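Local structure of Peptide/nickel transport system substrate-binding protein (5KZT) at residues A[274-279]-A[446-451]; A[295-300]-A[388-393]; A[367-372]-A[418-423]. The protein probably binds peptides outside the cell and hands them to an oligopeptide transporter, as OppA-type substrate-binding proteins do. All coordinates share one frame; numbering follows the deposited sequence.

Contact 1 (A[274-279]-A[446-451]); sequences YIKFNQ and NRMSYS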
ATOM      1  N   TYR A 274      -7.149   7.831  -5.997  1.00 16.91           N
ATOM      2  CA  TYR A 274      -7.072   9.224  -6.361  1.00 17.10           C
ATOM      3  C   TYR A 274      -6.398   9.355  -7.697  1.00 17.41           C
ATOM      4  O   TYR A 274      -5.627   8.486  -8.104  1.00 17.33           O
ATOM      5  CB  TYR A 274      -6.334  10.045  -5.307  1.00 16.94           C
ATOM      6  CG  TYR A 274      -4.988   9.492  -4.884  1.00 17.13           C
ATOM      7  CD1 TYR A 274      -4.905   8.588  -3.830  1.00 17.04           C
ATOM      8  CD2 TYR A 274      -3.804   9.870  -5.524  1.00 17.34           C
ATOM      9  CE1 TYR A 274      -3.696   8.066  -3.412  1.00 17.63           C
ATOM     10  CE2 TYR A 274      -2.575   9.347  -5.112  1.00 17.54           C
ATOM     11  CZ  TYR A 274      -2.535   8.449  -4.052  1.00 17.89           C
ATOM     12  OH  TYR A 274      -1.359   7.898  -3.612  1.00 19.19           O
ATOM     13  N   ILE A 275      -6.688  10.473  -8.348  1.00 17.84           N
ATOM     14  CA  ILE A 275      -6.014  10.865  -9.575  1.00 18.45           C
ATOM     15  C   ILE A 275      -4.703  11.558  -9.197  1.00 17.66           C
ATOM     16  O   ILE A 275      -4.716  12.539  -8.437  1.00 17.76           O
ATOM     17  CB  ILE A 275      -6.860  11.857 -10.409  1.00 19.59           C
ATOM     18  CG1 ILE A 275      -8.265  11.315 -10.687  1.00 20.68           C
ATOM     19  CG2 ILE A 275      -6.136  12.217 -11.708  1.00 19.90           C
ATOM     20  CD1 ILE A 275      -8.321  10.116 -11.591  1.00 21.55           C
ATOM     21  N   LYS A 276      -3.592  11.083  -9.750  1.00 17.08           N
ATOM     22  CA  LYS A 276      -2.315  11.799  -9.694  1.00 17.20           C
ATOM     23  C   LYS A 276      -2.081  12.668 -10.934  1.00 17.30           C
ATOM     24  O   LYS A 276      -2.234  12.213 -12.062  1.00 17.78           O
ATOM     25  CB  LYS A 276      -1.170  10.805  -9.546  1.00 17.46           C
ATOM     26  CG  LYS A 276      -1.153  10.089  -8.209  1.00 17.44           C
ATOM     27  CD  LYS A 276       0.067   9.202  -8.041  1.00 17.80           C
ATOM     28  CE  LYS A 276       1.312   9.997  -7.734  1.00 17.74           C
ATOM     29  NZ  LYS A 276       2.416   9.070  -7.438  1.00 18.10           N
ATOM     30  N   PHE A 277      -1.666  13.909 -10.714  1.00 17.08           N
ATOM     31  CA  PHE A 277      -1.380  14.868 -11.785  1.00 17.29           C
ATOM     32  C   PHE A 277       0.124  15.070 -11.891  1.00 17.16           C
ATOM     33  O   PHE A 277       0.705  15.814 -11.092  1.00 17.53           O
ATOM     34  CB  PHE A 277      -2.034  16.203 -11.447  1.00 17.47           C
ATOM     35  CG  PHE A 277      -3.543  16.155 -11.421  1.00 17.74           C
ATOM     36  CD1 PHE A 277      -4.265  15.887 -12.584  1.00 18.08           C
ATOM     37  CD2 PHE A 277      -4.246  16.422 -10.249  1.00 17.60           C
ATOM     38  CE1 PHE A 277      -5.658  15.852 -12.566  1.00 18.35           C
ATOM     39  CE2 PHE A 277      -5.645  16.396 -10.235  1.00 18.02           C
ATOM     40  CZ  PHE A 277      -6.342  16.106 -11.387  1.00 18.21           C
ATOM     41  N   ASN A 278       0.766  14.427 -12.863  1.00 16.99           N
ATOM     42  CA  ASN A 278       2.206  14.610 -13.050  1.00 17.08           C
ATOM     43  C   ASN A 278       2.465  15.956 -13.702  1.00 17.42           C
ATOM     44  O   ASN A 278       2.015  16.212 -14.825  1.00 17.33           O
ATOM     45  CB  ASN A 278       2.840  13.515 -13.905  1.00 17.32           C
ATOM     46  CG  ASN A 278       4.349  13.611 -13.952  1.00 17.82           C
ATOM     47  OD1 ASN A 278       4.976  14.270 -13.112  1.00 17.96           O
ATOM     48  ND2 ASN A 278       4.949  12.980 -14.959  1.00 18.21           N
ATOM     49  N   GLN A 279       3.221  16.784 -13.003  1.00 17.32           N
ATOM     50  CA  GLN A 279       3.525  18.133 -13.474  1.00 18.01           C
ATOM     51  C   GLN A 279       4.760  18.236 -14.357  1.00 18.83           C
ATOM     52  O   GLN A 279       4.988  19.289 -14.976  1.00 19.37           O
ATOM     53  CB  GLN A 279       3.666  19.073 -12.286  1.00 18.04           C
ATOM     54  CG  GLN A 279       2.459  19.031 -11.370  1.00 17.64           C
ATOM     55  CD  GLN A 279       2.416  20.166 -10.376  1.00 17.95           C
ATOM     56  OE1 GLN A 279       3.009  21.224 -10.596  1.00 18.88           O
ATOM     57  NE2 GLN A 279       1.675  19.971  -9.288  1.00 17.48           N
ATOM     58  N   ASN A 446       5.729  10.633  -4.137  1.00 17.69           N
ATOM     59  CA  ASN A 446       5.151  11.858  -4.711  1.00 17.88           C
ATOM     60  C   ASN A 446       5.116  11.645  -6.227  1.00 18.35           C
ATOM     61  O   ASN A 446       4.057  11.340  -6.771  1.00 19.08           O
ATOM     62  CB  ASN A 446       5.978  13.081  -4.285  1.00 17.50           C
ATOM     63  CG  ASN A 446       5.470  14.394  -4.858  1.00 17.60           C
ATOM     64  OD1 ASN A 446       5.035  14.488  -6.007  1.00 17.57           O
ATOM     65  ND2 ASN A 446       5.587  15.434  -4.070  1.00 17.55           N
ATOM     66  N   ARG A 447       6.275  11.762  -6.889  1.00 18.70           N
ATOM     67  CA  ARG A 447       6.420  11.462  -8.322  1.00 19.58           C
ATOM     68  C   ARG A 447       5.482  12.260  -9.224  1.00 18.50           C
ATOM     69  O   ARG A 447       5.027  11.779 -10.256  1.00 17.90           O
ATOM     70  CB  ARG A 447       6.243   9.953  -8.578  1.00 20.84           C
ATOM     71  CG  ARG A 447       7.126   9.068  -7.727  1.00 22.73           C
ATOM     72  CD  ARG A 447       8.603   9.283  -8.023  1.00 25.36           C
ATOM     73  NE  ARG A 447       9.433   8.467  -7.134  1.00 28.20           N
ATOM     74  CZ  ARG A 447      10.755   8.568  -6.984  1.00 29.82           C
ATOM     75  NH1 ARG A 447      11.474   9.469  -7.666  1.00 31.16           N
ATOM     76  NH2 ARG A 447      11.364   7.757  -6.119  1.00 30.32           N
ATOM     77  N   MET A 448       5.186  13.480  -8.804  1.00 17.56           N
ATOM     78  CA  MET A 448       4.365  14.380  -9.575  1.00 17.38           C
ATOM     79  C   MET A 448       5.077  15.703  -9.812  1.00 17.36           C
ATOM     80  O   MET A 448       4.528  16.558 -10.505  1.00 17.52           O
ATOM     81  CB  MET A 448       3.074  14.642  -8.802  1.00 17.22           C
ATOM     82  CG  MET A 448       2.186  13.427  -8.700  1.00 16.98           C
ATOM     83  SD  MET A 448       0.617  13.801  -7.907  1.00 17.54           S
ATOM     84  CE  MET A 448       1.086  14.622  -6.396  1.00 17.32           C
ATOM     85  N   SER A 449       6.283  15.867  -9.254  1.00 16.74           N
ATOM     86  CA  SER A 449       6.929  17.177  -9.117  1.00 17.28           C
ATOM     87  C   SER A 449       5.997  18.198  -8.454  1.00 17.64           C
ATOM     88  O   SER A 449       5.977  19.380  -8.811  1.00 18.62           O
ATOM     89  CB  SER A 449       7.490  17.673 -10.459  1.00 17.90           C
ATOM     90  OG  SER A 449       8.492  16.793 -10.938  1.00 17.73           O
ATOM     91  N   TYR A 450       5.232  17.725  -7.471  1.00 17.09           N
ATOM     92  CA  TYR A 450       4.422  18.596  -6.651  1.00 17.29           C
ATOM     93  C   TYR A 450       5.293  19.043  -5.490  1.00 17.55           C
ATOM     94  O   TYR A 450       5.872  18.216  -4.789  1.00 16.91           O
ATOM     95  CB  TYR A 450       3.179  17.890  -6.125  1.00 16.65           C
ATOM     96  CG  TYR A 450       2.481  18.682  -5.031  1.00 16.95           C
ATOM     97  CD1 TYR A 450       1.833  19.878  -5.313  1.00 17.73           C
ATOM     98  CD2 TYR A 450       2.510  18.244  -3.703  1.00 16.70           C
ATOM     99  CE1 TYR A 450       1.208  20.596  -4.317  1.00 18.16           C
ATOM    100  CE2 TYR A 450       1.891  18.958  -2.699  1.00 17.18           C
ATOM    101  CZ  TYR A 450       1.251  20.133  -3.005  1.00 17.96           C
ATOM    102  OH  TYR A 450       0.648  20.834  -1.993  1.00 18.56           O
ATOM    103  N   SER A 451       5.347  20.352  -5.273  1.00 18.50           N
ATOM    104  CA  SER A 451       6.165  20.924  -4.213  1.00 19.59           C
ATOM    105  C   SER A 451       5.464  22.136  -3.645  1.00 20.76           C
ATOM    106  O   SER A 451       5.285  23.138  -4.355  1.00 21.75           O
ATOM    107  CB  SER A 451       7.529  21.346  -4.756  1.00 20.48           C
ATOM    108  OG  SER A 451       8.374  21.886  -3.748  1.00 21.03           O
TER
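Gln279 and Met448 meet through their backbones: Gln279 N donates to Met448 O at 2.8 Å. A second bond joins the segments three residues earlier on the strand, where Lys276 NZ reaches Asn446 O at 2.9 Å from above the carbonyl plane. Between the two bonds lies the Met448 side chain, crossing that of Lys276 at about a right angle, with Met448 CG 3.7 Å from Lys276 CE. Met448 CG stands anti to the carbonyl carbon (chi1 -68°) and the chain runs on extended to SD, which lies 3.6 Å from Phe277 N. At the far end the Gln279 amide runs beside Tyr450 and brings Gln279 NE2 to the ring edge, 4.0 Å from Tyr450 CD1.

Asn446 shapes the loop from within. Its OD1 accepts from Met448 N at 3.0 Å in an Asx turn, and its ND2 donates to Tyr450 O at 2.9 Å. Lys276 NZ also forms a salt bridge with Asp413, so the buried ammonium has a carboxylate as well as a carbonyl. The loop between helices 433-436 and 453-459 thereby lies against the end of strand 264-277, with Met448 also touching Tyr418, just ahead of strand 420-425, and Ile491 of strand 491-503, while Phe277 packs on helix 291-299.

Contact 2 (A[295-300]-A[388-393]); sequences KAIALA and DQLQKN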
ATOM      1  N   LYS A 295      -7.472  21.444 -11.753  1.00 22.74           N
ATOM      2  CA  LYS A 295      -8.796  21.713 -11.175  1.00 23.97           C
ATOM      3  C   LYS A 295      -9.914  21.304 -12.138  1.00 23.99           C
ATOM      4  O   LYS A 295     -10.931  20.776 -11.706  1.00 23.65           O
ATOM      5  CB  LYS A 295      -8.932  23.202 -10.805  1.00 25.52           C
ATOM      6  CG  LYS A 295     -10.237  23.552 -10.100  1.00 27.21           C
ATOM      7  CD  LYS A 295     -10.332  25.026  -9.723  1.00 29.20           C
ATOM      8  CE  LYS A 295      -9.490  25.378  -8.500  1.00 30.04           C
ATOM      9  NZ  LYS A 295     -10.027  24.727  -7.272  1.00 30.88           N
ATOM     10  N   ALA A 296      -9.712  21.569 -13.429  1.00 24.36           N
ATOM     11  CA  ALA A 296     -10.708  21.238 -14.460  1.00 24.83           C
ATOM     12  C   ALA A 296     -10.967  19.735 -14.506  1.00 24.24           C
ATOM     13  O   ALA A 296     -12.123  19.300 -14.430  1.00 24.23           O
ATOM     14  CB  ALA A 296     -10.252  21.724 -15.818  1.00 25.23           C
ATOM     15  N   ILE A 297      -9.886  18.955 -14.612  1.00 23.39           N
ATOM     16  CA  ILE A 297      -9.985  17.487 -14.618  1.00 23.22           C
ATOM     17  C   ILE A 297     -10.606  17.005 -13.287  1.00 22.37           C
ATOM     18  O   ILE A 297     -11.514  16.164 -13.284  1.00 21.53           O
ATOM     19  CB  ILE A 297      -8.592  16.823 -14.818  1.00 23.24           C
ATOM     20  CG1 ILE A 297      -7.971  17.195 -16.179  1.00 24.43           C
ATOM     21  CG2 ILE A 297      -8.643  15.307 -14.626  1.00 22.93           C
ATOM     22  CD1 ILE A 297      -8.727  16.781 -17.397  1.00 25.50           C
ATOM     23  N   ALA A 298     -10.131  17.568 -12.173  1.00 21.43           N
ATOM     24  CA  ALA A 298     -10.536  17.115 -10.844  1.00 21.33           C
ATOM     25  C   ALA A 298     -12.036  17.225 -10.619  1.00 21.94           C
ATOM     26  O   ALA A 298     -12.658  16.281 -10.128  1.00 21.54           O
ATOM     27  CB  ALA A 298      -9.813  17.894  -9.755  1.00 21.23           C
ATOM     28  N   LEU A 299     -12.585  18.382 -10.969  1.00 22.74           N
ATOM     29  CA  LEU A 299     -13.969  18.705 -10.677  1.00 23.64           C
ATOM     30  C   LEU A 299     -14.947  18.193 -11.721  1.00 24.17           C
ATOM     31  O   LEU A 299     -16.158  18.322 -11.529  1.00 25.28           O
ATOM     32  CB  LEU A 299     -14.129  20.208 -10.488  1.00 24.50           C
ATOM     33  CG  LEU A 299     -13.308  20.868  -9.384  1.00 24.27           C
ATOM     34  CD1 LEU A 299     -13.661  22.345  -9.351  1.00 25.45           C
ATOM     35  CD2 LEU A 299     -13.537  20.244  -8.024  1.00 24.04           C
ATOM     36  N   ALA A 300     -14.453  17.583 -12.799  1.00 23.89           N
ATOM     37  CA  ALA A 300     -15.303  17.174 -13.913  1.00 24.30           C
ATOM     38  C   ALA A 300     -15.696  15.696 -13.857  1.00 24.13           C
ATOM     39  O   ALA A 300     -16.288  15.201 -14.817  1.00 24.88           O
ATOM     40  CB  ALA A 300     -14.620  17.488 -15.237  1.00 24.47           C
ATOM     41  N   ASP A 388     -14.914   9.205 -20.744  1.00 26.67           N
ATOM     42  CA  ASP A 388     -16.270   9.705 -21.049  1.00 28.48           C
ATOM     43  C   ASP A 388     -16.578  11.008 -20.288  1.00 28.09           C
ATOM     44  O   ASP A 388     -17.008  11.992 -20.899  1.00 29.04           O
ATOM     45  CB  ASP A 388     -17.325   8.568 -20.855  1.00 30.31           C
ATOM     46  CG  ASP A 388     -18.560   8.960 -19.994  1.00 32.35           C
ATOM     47  OD1 ASP A 388     -19.418   9.733 -20.491  1.00 33.37           O
ATOM     48  OD2 ASP A 388     -18.696   8.410 -18.838  1.00 32.33           O
ATOM     49  N   GLN A 389     -16.297  11.029 -18.984  1.00 26.50           N
ATOM     50  CA  GLN A 389     -16.623  12.170 -18.128  1.00 26.21           C
ATOM     51  C   GLN A 389     -15.849  13.422 -18.529  1.00 25.85           C
ATOM     52  O   GLN A 389     -16.431  14.495 -18.763  1.00 26.48           O
ATOM     53  CB  GLN A 389     -16.337  11.834 -16.667  1.00 25.81           C
ATOM     54  CG  GLN A 389     -17.281  10.791 -16.085  1.00 26.13           C
ATOM     55  CD  GLN A 389     -18.602  11.372 -15.633  1.00 27.79           C
ATOM     56  OE1 GLN A 389     -18.639  12.362 -14.904  1.00 27.95           O
ATOM     57  NE2 GLN A 389     -19.698  10.757 -16.055  1.00 29.30           N
ATOM     58  N   LEU A 390     -14.545  13.264 -18.660  1.00 24.42           N
ATOM     59  CA  LEU A 390     -13.686  14.387 -18.974  1.00 24.74           C
ATOM     60  C   LEU A 390     -13.936  14.911 -20.398  1.00 25.68           C
ATOM     61  O   LEU A 390     -14.041  16.126 -20.593  1.00 26.25           O
ATOM     62  CB  LEU A 390     -12.224  14.008 -18.768  1.00 23.55           C
ATOM     63  CG  LEU A 390     -11.849  13.594 -17.346  1.00 23.07           C
ATOM     64  CD1 LEU A 390     -10.407  13.111 -17.328  1.00 22.44           C
ATOM     65  CD2 LEU A 390     -12.088  14.698 -16.329  1.00 23.42           C
ATOM     66  N   GLN A 391     -14.062  14.013 -21.380  1.00 26.28           N
ATOM     67  CA  GLN A 391     -14.262  14.452 -22.774  1.00 27.68           C
ATOM     68  C   GLN A 391     -15.601  15.163 -22.985  1.00 29.43           C
ATOM     69  O   GLN A 391     -15.641  16.224 -23.632  1.00 30.03           O
ATOM     70  CB  GLN A 391     -14.059  13.303 -23.762  1.00 28.10           C
ATOM     71  CG  GLN A 391     -12.591  12.870 -23.839  1.00 27.20           C
ATOM     72  CD  GLN A 391     -12.292  11.753 -24.828  1.00 27.76           C
ATOM     73  OE1 GLN A 391     -11.129  11.486 -25.111  1.00 27.68           O
ATOM     74  NE2 GLN A 391     -13.325  11.087 -25.341  1.00 28.66           N
ATOM     75  N   LYS A 392     -16.682  14.629 -22.421  1.00 29.96           N
ATOM     76  CA  LYS A 392     -17.988  15.270 -22.589  1.00 31.92           C
ATOM     77  C   LYS A 392     -18.061  16.628 -21.880  1.00 31.48           C
ATOM     78  O   LYS A 392     -18.729  17.526 -22.367  1.00 33.00           O
ATOM     79  CB  LYS A 392     -19.137  14.361 -22.142  1.00 33.45           C
ATOM     80  CG  LYS A 392     -19.417  14.359 -20.647  1.00 33.84           C
ATOM     81  CD  LYS A 392     -20.627  13.513 -20.298  1.00 35.93           C
ATOM     82  CE  LYS A 392     -20.853  13.508 -18.796  1.00 36.26           C
ATOM     83  NZ  LYS A 392     -21.723  12.363 -18.426  1.00 38.03           N
ATOM     84  N   ASN A 393     -17.388  16.764 -20.736  1.00 29.87           N
ATOM     85  CA  ASN A 393     -17.490  17.969 -19.895  1.00 30.00           C
ATOM     86  C   ASN A 393     -16.506  19.096 -20.271  1.00 29.73           C
ATOM     87  O   ASN A 393     -16.811  20.262 -20.031  1.00 29.90           O
ATOM     88  CB  ASN A 393     -17.323  17.620 -18.400  1.00 29.24           C
ATOM     89  CG  ASN A 393     -18.537  16.882 -17.815  1.00 30.16           C
ATOM     90  OD1 ASN A 393     -19.659  17.099 -18.231  1.00 31.79           O
ATOM     91  ND2 ASN A 393     -18.304  16.042 -16.811  1.00 29.48           N
TER
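Ala300 O receives Asn393 ND2 at 3.0 Å. The carbonyl oxygen lies close to the amide plane of Asn393, but the N-H...O angle is only 141° and the donor is tilted 23° from the carbonyl plane, so the bond is bent. Asn393 CG stands anti to its own carbonyl carbon (chi1 -72°), which turns the amide toward Ala300. Asn393 CB and Ala300 CB are 4.2 Å apart.

One helical turn earlier, Leu390 supplies the apolar half of the contact. Both methyls of Leu390 face Ile297 CG2, CD1 and CD2 each 3.9 Å away, and the side chains cross at about a right angle. Leu390 CD2 also sits 3.9 Å from Ala300 CB and comes within 3.4 Å of Ile297 O. Gln389 flanks the Ala300 carbonyl through CB, while its OE1 accepts from Asp302 N.

Ile297 and Leu390 both continue onto Leu397 of strand 397-404 and Phe420 of strand 420-425. Two helices meeting over a shared sheet in this way are characteristic of the layered alpha/beta lobes of periplasmic-binding-protein folds.

Contact 3 (A[367-372]-A[418-423]); sequences ITVEFT and YDFSMS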
ATOM      1  N   ILE A 367      -6.155  20.048 -25.852  1.00 32.66           N
ATOM      2  CA  ILE A 367      -5.120  19.352 -25.069  1.00 31.11           C
ATOM      3  C   ILE A 367      -5.379  17.859 -25.236  1.00 29.99           C
ATOM      4  O   ILE A 367      -6.536  17.430 -25.150  1.00 28.69           O
ATOM      5  CB  ILE A 367      -5.185  19.740 -23.566  1.00 30.13           C
ATOM      6  CG1 ILE A 367      -4.563  21.123 -23.330  1.00 31.35           C
ATOM      7  CG2 ILE A 367      -4.474  18.709 -22.681  1.00 29.13           C
ATOM      8  CD1 ILE A 367      -4.844  21.727 -21.965  1.00 30.87           C
ATOM      9  N   THR A 368      -4.314  17.091 -25.500  1.00 30.42           N
ATOM     10  CA  THR A 368      -4.323  15.613 -25.393  1.00 29.41           C
ATOM     11  C   THR A 368      -3.499  15.193 -24.195  1.00 28.14           C
ATOM     12  O   THR A 368      -2.381  15.661 -24.030  1.00 28.32           O
ATOM     13  CB  THR A 368      -3.725  14.937 -26.646  1.00 31.12           C
ATOM     14  OG1 THR A 368      -4.473  15.336 -27.798  1.00 32.92           O
ATOM     15  CG2 THR A 368      -3.773  13.400 -26.538  1.00 30.62           C
ATOM     16  N   VAL A 369      -4.051  14.322 -23.355  1.00 26.47           N
ATOM     17  CA  VAL A 369      -3.294  13.713 -22.273  1.00 25.63           C
ATOM     18  C   VAL A 369      -3.625  12.241 -22.181  1.00 25.08           C
ATOM     19  O   VAL A 369      -4.730  11.828 -22.531  1.00 24.79           O
ATOM     20  CB  VAL A 369      -3.542  14.393 -20.902  1.00 25.08           C
ATOM     21  CG1 VAL A 369      -2.813  15.729 -20.837  1.00 26.17           C
ATOM     22  CG2 VAL A 369      -5.031  14.537 -20.597  1.00 24.58           C
ATOM     23  N   GLU A 370      -2.659  11.464 -21.679  1.00 24.66           N
ATOM     24  CA  GLU A 370      -2.797  10.020 -21.528  1.00 24.32           C
ATOM     25  C   GLU A 370      -3.093   9.681 -20.063  1.00 22.44           C
ATOM     26  O   GLU A 370      -2.370  10.121 -19.167  1.00 21.74           O
ATOM     27  CB  GLU A 370      -1.522   9.355 -22.053  1.00 26.22           C
ATOM     28  CG  GLU A 370      -1.128   7.971 -21.545  1.00 26.85           C
ATOM     29  CD  GLU A 370       0.385   7.757 -21.737  1.00 28.77           C
ATOM     30  OE1 GLU A 370       1.212   7.903 -20.751  1.00 28.50           O
ATOM     31  OE2 GLU A 370       0.743   7.491 -22.909  1.00 30.23           O
ATOM     32  N   PHE A 371      -4.162   8.910 -19.845  1.00 20.97           N
ATOM     33  CA  PHE A 371      -4.568   8.472 -18.520  1.00 20.06           C
ATOM     34  C   PHE A 371      -4.062   7.040 -18.296  1.00 19.54           C
ATOM     35  O   PHE A 371      -4.433   6.130 -19.049  1.00 19.22           O
ATOM     36  CB  PHE A 371      -6.091   8.524 -18.409  1.00 20.10           C
ATOM     37  CG  PHE A 371      -6.601   8.237 -17.033  1.00 19.80           C
ATOM     38  CD1 PHE A 371      -6.256   9.055 -15.965  1.00 19.66           C
ATOM     39  CD2 PHE A 371      -7.413   7.137 -16.792  1.00 19.77           C
ATOM     40  CE1 PHE A 371      -6.718   8.785 -14.680  1.00 19.76           C
ATOM     41  CE2 PHE A 371      -7.872   6.855 -15.508  1.00 19.46           C
ATOM     42  CZ  PHE A 371      -7.527   7.683 -14.448  1.00 19.39           C
ATOM     43  N   THR A 372      -3.231   6.840 -17.273  1.00 19.24           N
ATOM     44  CA  THR A 372      -2.748   5.498 -16.935  1.00 19.46           C
ATOM     45  C   THR A 372      -3.552   4.822 -15.809  1.00 19.15           C
ATOM     46  O   THR A 372      -3.765   5.401 -14.744  1.00 18.83           O
ATOM     47  CB  THR A 372      -1.258   5.504 -16.573  1.00 20.16           C
ATOM     48  OG1 THR A 372      -0.499   5.955 -17.694  1.00 21.03           O
ATOM     49  CG2 THR A 372      -0.768   4.109 -16.220  1.00 20.62           C
ATOM     50  N   TYR A 418       4.420   9.446 -17.185  1.00 21.19           N
ATOM     51  CA  TYR A 418       2.958   9.400 -17.263  1.00 19.94           C
ATOM     52  C   TYR A 418       2.450  10.851 -17.234  1.00 19.93           C
ATOM     53  O   TYR A 418       3.208  11.768 -16.898  1.00 19.38           O
ATOM     54  CB  TYR A 418       2.362   8.547 -16.108  1.00 19.04           C
ATOM     55  CG  TYR A 418       2.379   9.201 -14.744  1.00 17.83           C
ATOM     56  CD1 TYR A 418       3.543   9.203 -13.978  1.00 17.45           C
ATOM     57  CD2 TYR A 418       1.234   9.807 -14.212  1.00 17.50           C
ATOM     58  CE1 TYR A 418       3.602   9.838 -12.738  1.00 16.93           C
ATOM     59  CE2 TYR A 418       1.261  10.396 -12.941  1.00 16.99           C
ATOM     60  CZ  TYR A 418       2.455  10.406 -12.215  1.00 16.62           C
ATOM     61  OH  TYR A 418       2.531  11.002 -10.990  1.00 16.54           O
ATOM     62  N   ASP A 419       1.202  11.075 -17.631  1.00 19.72           N
ATOM     63  CA  ASP A 419       0.601  12.409 -17.550  1.00 19.70           C
ATOM     64  C   ASP A 419      -0.274  12.521 -16.306  1.00 19.01           C
ATOM     65  O   ASP A 419      -0.084  13.391 -15.450  1.00 18.34           O
ATOM     66  CB  ASP A 419      -0.248  12.698 -18.785  1.00 20.67           C
ATOM     67  CG  ASP A 419       0.547  12.752 -20.059  1.00 21.62           C
ATOM     68  OD1 ASP A 419       1.784  12.963 -20.031  1.00 21.52           O
ATOM     69  OD2 ASP A 419      -0.096  12.605 -21.120  1.00 22.44           O
ATOM     70  N   PHE A 420      -1.253  11.635 -16.235  1.00 19.11           N
ATOM     71  CA  PHE A 420      -2.077  11.476 -15.057  1.00 18.70           C
ATOM     72  C   PHE A 420      -2.512  10.024 -14.952  1.00 18.60           C
ATOM     73  O   PHE A 420      -2.476   9.295 -15.950  1.00 18.66           O
ATOM     74  CB  PHE A 420      -3.213  12.519 -14.949  1.00 19.32           C
ATOM     75  CG  PHE A 420      -4.339  12.405 -15.963  1.00 20.42           C
ATOM     76  CD1 PHE A 420      -4.123  12.153 -17.302  1.00 21.12           C
ATOM     77  CD2 PHE A 420      -5.646  12.648 -15.553  1.00 20.82           C
ATOM     78  CE1 PHE A 420      -5.186  12.091 -18.204  1.00 22.21           C
ATOM     79  CE2 PHE A 420      -6.712  12.597 -16.449  1.00 21.70           C
ATOM     80  CZ  PHE A 420      -6.481  12.321 -17.777  1.00 22.44           C
ATOM     81  N   SER A 421      -2.888   9.610 -13.742  1.00 18.15           N
ATOM     82  CA  SER A 421      -3.100   8.200 -13.471  1.00 18.48           C
ATOM     83  C   SER A 421      -4.072   7.969 -12.342  1.00 18.90           C
ATOM     84  O   SER A 421      -4.341   8.870 -11.543  1.00 18.65           O
ATOM     85  CB  SER A 421      -1.762   7.539 -13.119  1.00 18.22           C
ATOM     86  OG  SER A 421      -1.277   7.968 -11.841  1.00 18.00           O
ATOM     87  N   MET A 422      -4.594   6.752 -12.301  1.00 19.98           N
ATOM     88  CA  MET A 422      -5.450   6.289 -11.216  1.00 21.16           C
ATOM     89  C   MET A 422      -4.517   5.585 -10.249  1.00 20.34           C
ATOM     90  O   MET A 422      -3.919   4.569 -10.605  1.00 20.88           O
ATOM     91  CB  MET A 422      -6.477   5.300 -11.742  1.00 23.10           C
ATOM     92  CG  MET A 422      -7.333   4.651 -10.662  1.00 24.52           C
ATOM     93  SD  MET A 422      -8.555   5.807  -9.997  1.00 27.50           S
ATOM     94  CE  MET A 422      -9.745   5.742 -11.309  1.00 27.30           C
ATOM     95  N   SER A 423      -4.374   6.114  -9.046  1.00 19.58           N
ATOM     96  CA  SER A 423      -3.535   5.454  -8.038  1.00 19.31           C
ATOM     97  C   SER A 423      -4.282   5.262  -6.759  1.00 18.26           C
ATOM     98  O   SER A 423      -5.334   5.828  -6.564  1.00 18.41           O
ATOM     99  CB  SER A 423      -2.279   6.250  -7.803  1.00 19.90           C
ATOM    100  OG  SER A 423      -1.667   6.563  -9.063  1.00 21.47           O
TER
HETATM  101  O   HOH W   1      -0.244   8.582 -18.304  1.00 18.22           O
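Phe371 turns its edge to a face of Phe420 in an edge-to-face pair, centroids 4.8 Å apart and planes at 61°, with Phe371 CD1 above the centre of the Phe420 ring. Phe420 CG in turn lies at the edge of the Phe371 ring, in its plane, and the Phe288 ring also meets Phe420. The Phe371 and Phe420 rings share one face of a parallel strand pair, 367-372 beside 420-423, within the mixed sheet of this solute-binding-protein fold. A chi1 of 69° puts Phe420 CG between the backbone N and the carbonyl carbon, and the ring leans across the neighbouring strand so that Phe420 CE1 reaches Val369 CG2 at 3.4 Å. Further along, Phe371 CZ packs against Met422 CB. Helix 377-393 covers this face through Ile386 and Leu390.

The strands are laced by Thr372: its N donates to Phe420 O at 2.9 Å, and Thr372 O accepts from Met422 N, also at 2.9 Å. Toward the start of the pairing the Phe420 N to Glu370 O bond is weak. There the Asp419 side chain takes over: OD2 uses its anti lone pair to accept from Glu370 N at 2.9 Å, in an almost straight bond (171°). Arg281 bridges the carboxylates of Asp419 and Glu370 with salt bridges, which would offset their like charges. On the side of the sheet bearing Thr372, a water accepts from Asp419 N and lies 2.7 Å from Thr372 OG1.

In the fold
From the N terminus, strand 264-277 comes first, and contact 1 closes the longest loop, bringing residues 446-451 back to its end across 166 intervening residues. Contacts 2 and 3 both fall within that loop: contact 2 closes 295-300 on 388-393 over 87 residues, contact 3 closes 367-372 on 418-423 over 45, and the two alternate along the chain. Strand 420-425 lies between strands 264-277 and 367-374, so contacts 1 and 3 reach the same sheet through neighbouring strands; Tyr418 OH and Arg447 O also join them at 2.7 Å. Phe420 of contact 3 meets Ile297 and Leu390 of contact 2, and Phe277 of contact 1 packs on Ile297, tying sheet, helices and loop together.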